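Local coordinates for ThiS/MoaD family protein (Amycolatopsis orientalis, PDB 4N6E), which probably acts as a small ubiquitin-like sulphur carrier that supplies sulphur to the thiosugar synthase BexX in 2-thiosugar biosynthesis, at residues B[21-26]-B[33-38]; B[27-32]-B[70-75]. All coordinates share one frame; numbering follows the deposited sequence.

How the contacts relate
Both contacts are built on helix 28-38, with their centres about 11 Å apart. Contact 1 ties the second half of the helix to strand 20-23, the outer strand of the chain's own sheet, and the loop after it; contact 2 ties its first turn to the loop 70-75, which precedes the long strand 80-88. The segments alternate along the chain: 21-26, 27-32, 33-38, then 70-75 well downstream. The two contacts also meet directly, through a probable hydrogen bond from Val75 N to Ala26 O and through Ile31, whose CD1 packs on Lys24 and Gly25. Together they fix the helix of this ubiquitin-like domain both to its preceding strand and to a distant loop.

Contact 1 of 2, residues B[21-26]-B[33-38]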
loop_
_atom_site.group_PDB
_atom_site.type_symbol
_atom_site.label_atom_id
_atom_site.label_comp_id
_atom_site.label_asym_id
_atom_site.label_seq_id
_atom_site.Cartn_x
_atom_site.Cartn_y
_atom_site.Cartn_z
ATOM N N VAL B 21 -42.866 0.015 27.632
ATOM C CA VAL B 21 -43.462 0.034 28.965
ATOM C C VAL B 21 -44.661 0.981 29.032
ATOM O O VAL B 21 -44.775 1.920 28.241
ATOM C CB VAL B 21 -42.447 0.414 30.067
ATOM C CG1 VAL B 21 -41.220 -0.485 30.008
ATOM C CG2 VAL B 21 -42.044 1.874 29.971
ATOM N N GLU B 22 -45.551 0.710 29.985
ATOM C CA GLU B 22 -46.713 1.548 30.241
ATOM C C GLU B 22 -46.395 2.546 31.343
ATOM O O GLU B 22 -45.549 2.289 32.208
ATOM C CB GLU B 22 -47.909 0.690 30.649
ATOM C CG GLU B 22 -48.447 -0.194 29.540
ATOM C CD GLU B 22 -49.005 0.612 28.386
ATOM O OE1 GLU B 22 -50.221 0.896 28.387
ATOM O OE2 GLU B 22 -48.219 0.982 27.490
ATOM N N ALA B 23 -47.072 3.690 31.304
ATOM C CA ALA B 23 -46.848 4.734 32.301
ATOM C C ALA B 23 -47.967 5.783 32.354
ATOM O O ALA B 23 -48.869 5.820 31.504
ATOM C CB ALA B 23 -45.499 5.403 32.057
ATOM N N LYS B 24 -47.878 6.623 33.385
ATOM C CA LYS B 24 -48.852 7.674 33.657
ATOM C C LYS B 24 -48.122 8.955 34.050
ATOM O O LYS B 24 -47.153 8.924 34.827
ATOM C CB LYS B 24 -49.794 7.250 34.795
ATOM C CG LYS B 24 -50.781 6.159 34.411
ATOM C CD LYS B 24 -51.501 5.578 35.624
ATOM C CE LYS B 24 -52.267 4.308 35.267
ATOM N NZ LYS B 24 -53.252 4.513 34.163
ATOM N N GLY B 25 -48.602 10.076 33.514
ATOM C CA GLY B 25 -48.011 11.387 33.780
ATOM C C GLY B 25 -48.473 12.442 32.794
ATOM O O GLY B 25 -49.022 12.126 31.731
ATOM N N ALA B 26 -48.251 13.703 33.149
ATOM C CA ALA B 26 -48.706 14.830 32.332
ATOM C C ALA B 26 -47.552 15.551 31.638
ATOM O O ALA B 26 -47.729 16.038 30.528
ATOM C CB ALA B 26 -49.509 15.808 33.180
ATOM N N ASP B 33 -39.995 9.727 35.779
ATOM C CA ASP B 33 -40.112 9.331 37.195
ATOM C C ASP B 33 -40.979 8.074 37.414
ATOM O O ASP B 33 -40.638 7.213 38.222
ATOM C CB ASP B 33 -40.693 10.492 38.019
ATOM C CG ASP B 33 -39.705 11.639 38.225
ATOM O OD1 ASP B 33 -38.486 11.429 38.074
ATOM O OD2 ASP B 33 -40.152 12.760 38.551
ATOM N N ASP B 34 -42.089 7.984 36.683
ATOM C CA ASP B 34 -43.025 6.850 36.767
ATOM C C ASP B 34 -42.413 5.547 36.233
ATOM O O ASP B 34 -42.769 4.452 36.682
ATOM C CB ASP B 34 -44.306 7.182 35.982
ATOM C CG ASP B 34 -45.418 6.166 36.196
ATOM O OD1 ASP B 34 -45.778 5.914 37.370
ATOM O OD2 ASP B 34 -45.948 5.638 35.187
ATOM N N VAL B 35 -41.509 5.670 35.264
ATOM C CA VAL B 35 -40.809 4.518 34.699
ATOM C C VAL B 35 -39.641 4.112 35.613
ATOM O O VAL B 35 -39.407 2.923 35.824
ATOM C CB VAL B 35 -40.363 4.800 33.239
ATOM C CG1 VAL B 35 -39.242 3.872 32.795
ATOM C CG2 VAL B 35 -41.547 4.656 32.292
ATOM N N GLU B 36 -38.930 5.102 36.157
ATOM C CA GLU B 36 -37.856 4.871 37.133
ATOM C C GLU B 36 -38.333 4.020 38.312
ATOM O O GLU B 36 -37.617 3.137 38.791
ATOM C CB GLU B 36 -37.327 6.216 37.655
ATOM C CG GLU B 36 -36.233 6.136 38.716
ATOM C CD GLU B 36 -34.876 5.737 38.154
ATOM O OE1 GLU B 36 -33.860 6.340 38.562
ATOM O OE2 GLU B 36 -34.815 4.826 37.299
ATOM N N SER B 37 -39.549 4.307 38.771
ATOM C CA SER B 37 -40.138 3.642 39.933
ATOM C C SER B 37 -40.271 2.137 39.718
ATOM O O SER B 37 -40.133 1.364 40.657
ATOM C CB SER B 37 -41.512 4.248 40.246
ATOM O OG SER B 37 -42.466 3.904 39.250
ATOM N N ARG B 38 -40.551 1.736 38.482
ATOM C CA ARG B 38 -40.572 0.325 38.123
ATOM C C ARG B 38 -39.169 -0.194 37.783
ATOM O O ARG B 38 -38.778 -1.278 38.223
ATOM C CB ARG B 38 -41.472 0.084 36.915
ATOM C CG ARG B 38 -42.894 0.609 37.026
ATOM C CD ARG B 38 -43.817 -0.287 36.211
ATOM N NE ARG B 38 -44.871 0.429 35.502
ATOM C CZ ARG B 38 -45.772 -0.155 34.712
ATOM N NH1 ARG B 38 -45.760 -1.473 34.520
ATOM N NH2 ARG B 38 -46.693 0.582 34.106
#
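Asp34 reaches from the helix to the backbone at Lys24, and its OD2 accepts a hydrogen bond from Lys24 N (2.8 Å, N-H...O angle 156°). The donor comes from above the carboxylate plane rather than within it. With CG anti to the backbone N (chi1 -171°), the carboxylate is carried across to the strand, where it lies beside Ala23. Putting an alanine in place of Asp34 would probably leave Lys24 N without this acceptor and let the chain at Lys24 shift away from the helix. One turn on, Arg38 lays its guanidinium obliquely near the Glu22 carbonyl. NH2 stands 2.8 Å from Glu22 O, but the geometry is too bent to call a hydrogen bond, though the charge may still favour the carbonyl.

The helix and strand belong to the beta-grasp fold of the ubiquitin clan, in which the helix packs across the sheet; here the local axes come within 8.5 Å, their directions 124° apart. Strand 20-23 is outermost within this chain's sheet and bonds to strand 3-6 through Val21 and Ala23.

The apolar contacts lie on the buried side and centre on one branch of Val35. Its CG2 meets Val21 CG2 at 3.7 Å, the two side chains crossing at about a right angle, and also touches Ala23 CB at 4.0 Å. Val35 packs on Ile42 of helix 42-46 as well, while Val21 is also in contact with His39 and with Val5 of strand 3-6.

Contact 2 of 2, residues B[27-32]-B[70-75]; sequences TVLEII and GLEAEV
Leu71 O is held at the start of the helix by Leu29 N, a hydrogen bond of 3.0 Å with the donor nitrogen in the plane of the Leu71 carbonyl (N-H...O angle 142°). The CB atoms of Thr27, Val28 and Leu29 also approach this oxygen. A second carbonyl of the loop, Ala73 O, takes a weak hydrogen bond from Val28 N at 3.1 Å and a CA-H...O contact from Thr27 CA at 3.2 Å. Two loop oxygens thus face the amino end of the helix, where the helix dipole would probably favour them.

Hydrophobic side chains close the buried flank. Val28 turns CG2 onto Ala73 CB (3.9 Å), and Ile31 crosses Val75 obliquely, its CG1 lying 3.9 Å from Val75 CG2. Val3 of strand 3-6 packs against both Ile31 and Val75, while Val65 touches Val28 and Ala73. Nearer the surface, Leu29 CB sits 4.1 Å from Leu71 CB. Glu72 bends at chi2 and lies side by side with Thr27 and Leu29, with OE1 nearest the Thr27 methyl and OE2 nearest Leu29 CD2.

Thr27 also starts the helix. Its OG1 sits between the backbone N and the carbonyl carbon (chi1 61°), which aims the oxygen at Glu30 N, 3.1 Å away. A weak return bond runs from Thr27 N to the Glu30 carboxylate, which also accepts from Ala26 N. Thr27 and Glu30 therefore form a capping box, opening the helix of a beta-grasp fold against the loop that leads toward strand 80-88.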
loop_
_atom_site.group_PDB
_atom_site.type_symbol
_atom_site.label_atom_id
_atom_site.label_comp_id
_atom_site.label_asym_id
_atom_site.label_seq_id
_atom_site.Cartn_x
_atom_site.Cartn_y
_atom_site.Cartn_z
ATOM N N THR B 27 -46.400 15.646 32.302
ATOM C CA THR B 27 -45.189 16.157 31.681
ATOM C C THR B 27 -44.301 14.987 31.255
ATOM O O THR B 27 -44.584 13.836 31.570
ATOM C CB THR B 27 -44.381 17.067 32.630
ATOM O OG1 THR B 27 -43.982 16.328 33.790
ATOM C CG2 THR B 27 -45.188 18.291 33.050
ATOM N N VAL B 28 -43.234 15.292 30.521
ATOM C CA VAL B 28 -42.245 14.291 30.151
ATOM C C VAL B 28 -41.581 13.759 31.408
ATOM O O VAL B 28 -41.341 12.561 31.519
ATOM C CB VAL B 28 -41.164 14.878 29.209
ATOM C CG1 VAL B 28 -39.947 13.963 29.116
ATOM C CG2 VAL B 28 -41.743 15.124 27.829
ATOM N N LEU B 29 -41.282 14.664 32.342
ATOM C CA LEU B 29 -40.528 14.332 33.546
ATOM C C LEU B 29 -41.315 13.438 34.500
ATOM O O LEU B 29 -40.731 12.633 35.233
ATOM C CB LEU B 29 -40.093 15.609 34.268
ATOM C CG LEU B 29 -39.400 15.461 35.626
ATOM C CD1 LEU B 29 -38.181 14.555 35.537
ATOM C CD2 LEU B 29 -39.014 16.834 36.167
ATOM N N GLU B 30 -42.634 13.585 34.496
ATOM C CA GLU B 30 -43.492 12.691 35.263
ATOM C C GLU B 30 -43.455 11.296 34.648
ATOM O O GLU B 30 -43.383 10.309 35.374
ATOM C CB GLU B 30 -44.934 13.222 35.340
ATOM C CG GLU B 30 -45.084 14.435 36.258
ATOM C CD GLU B 30 -46.526 14.892 36.429
ATOM O OE1 GLU B 30 -47.351 14.702 35.504
ATOM O OE2 GLU B 30 -46.831 15.449 37.502
ATOM N N ILE B 31 -43.482 11.219 33.320
ATOM C CA ILE B 31 -43.410 9.929 32.616
ATOM C C ILE B 31 -42.072 9.229 32.862
ATOM O O ILE B 31 -41.992 7.998 32.839
ATOM C CB ILE B 31 -43.600 10.089 31.093
ATOM C CG1 ILE B 31 -44.994 10.638 30.778
ATOM C CG2 ILE B 31 -43.381 8.765 30.371
ATOM C CD1 ILE B 31 -46.121 9.634 30.921
ATOM N N ILE B 32 -41.022 10.007 33.092
ATOM C CA ILE B 32 -39.718 9.434 33.371
ATOM C C ILE B 32 -39.743 8.864 34.793
ATOM O O ILE B 32 -39.572 7.660 34.974
ATOM C CB ILE B 32 -38.586 10.461 33.107
ATOM C CG1 ILE B 32 -38.378 10.592 31.590
ATOM C CG2 ILE B 32 -37.280 10.050 33.777
ATOM C CD1 ILE B 32 -37.478 11.734 31.159
ATOM N N GLY B 70 -39.134 20.680 26.686
ATOM C CA GLY B 70 -38.146 19.742 27.231
ATOM C C GLY B 70 -38.770 18.760 28.218
ATOM O O GLY B 70 -39.740 18.072 27.908
ATOM N N LEU B 71 -38.222 18.720 29.422
ATOM C CA LEU B 71 -38.793 17.923 30.506
ATOM C C LEU B 71 -40.226 18.325 30.859
ATOM O O LEU B 71 -41.007 17.483 31.322
ATOM C CB LEU B 71 -37.918 18.037 31.751
ATOM C CG LEU B 71 -36.506 17.479 31.587
ATOM C CD1 LEU B 71 -35.618 18.030 32.688
ATOM C CD2 LEU B 71 -36.509 15.956 31.584
ATOM N N GLU B 72 -40.571 19.595 30.640
ATOM C CA GLU B 72 -41.899 20.099 30.995
ATOM C C GLU B 72 -42.934 19.994 29.871
ATOM O O GLU B 72 -44.030 20.527 30.015
ATOM C CB GLU B 72 -41.814 21.553 31.483
ATOM C CG GLU B 72 -40.808 21.798 32.610
ATOM C CD GLU B 72 -41.013 20.898 33.832
ATOM O OE1 GLU B 72 -42.176 20.550 34.138
ATOM O OE2 GLU B 72 -40.003 20.544 34.495
ATOM N N ALA B 73 -42.611 19.303 28.776
ATOM C CA ALA B 73 -43.531 19.190 27.640
ATOM C C ALA B 73 -44.746 18.333 27.990
ATOM O O ALA B 73 -44.619 17.347 28.712
ATOM C CB ALA B 73 -42.814 18.617 26.423
ATOM N N GLU B 74 -45.914 18.712 27.463
ATOM C CA GLU B 74 -47.182 18.049 27.792
ATOM C C GLU B 74 -47.314 16.630 27.232
ATOM O O GLU B 74 -47.001 16.376 26.066
ATOM C CB GLU B 74 -48.372 18.867 27.282
ATOM C CG GLU B 74 -48.590 20.192 27.990
ATOM C CD GLU B 74 -49.736 20.996 27.384
ATOM O OE1 GLU B 74 -50.782 20.391 27.037
ATOM O OE2 GLU B 74 -49.594 22.235 27.255
ATOM N N VAL B 75 -47.821 15.731 28.076
ATOM C CA VAL B 75 -48.113 14.344 27.712
ATOM C C VAL B 75 -49.584 14.077 28.020
ATOM O O VAL B 75 -49.999 14.182 29.172
ATOM C CB VAL B 75 -47.266 13.335 28.525
ATOM C CG1 VAL B 75 -47.448 11.927 27.977
ATOM C CG2 VAL B 75 -45.796 13.721 28.529
#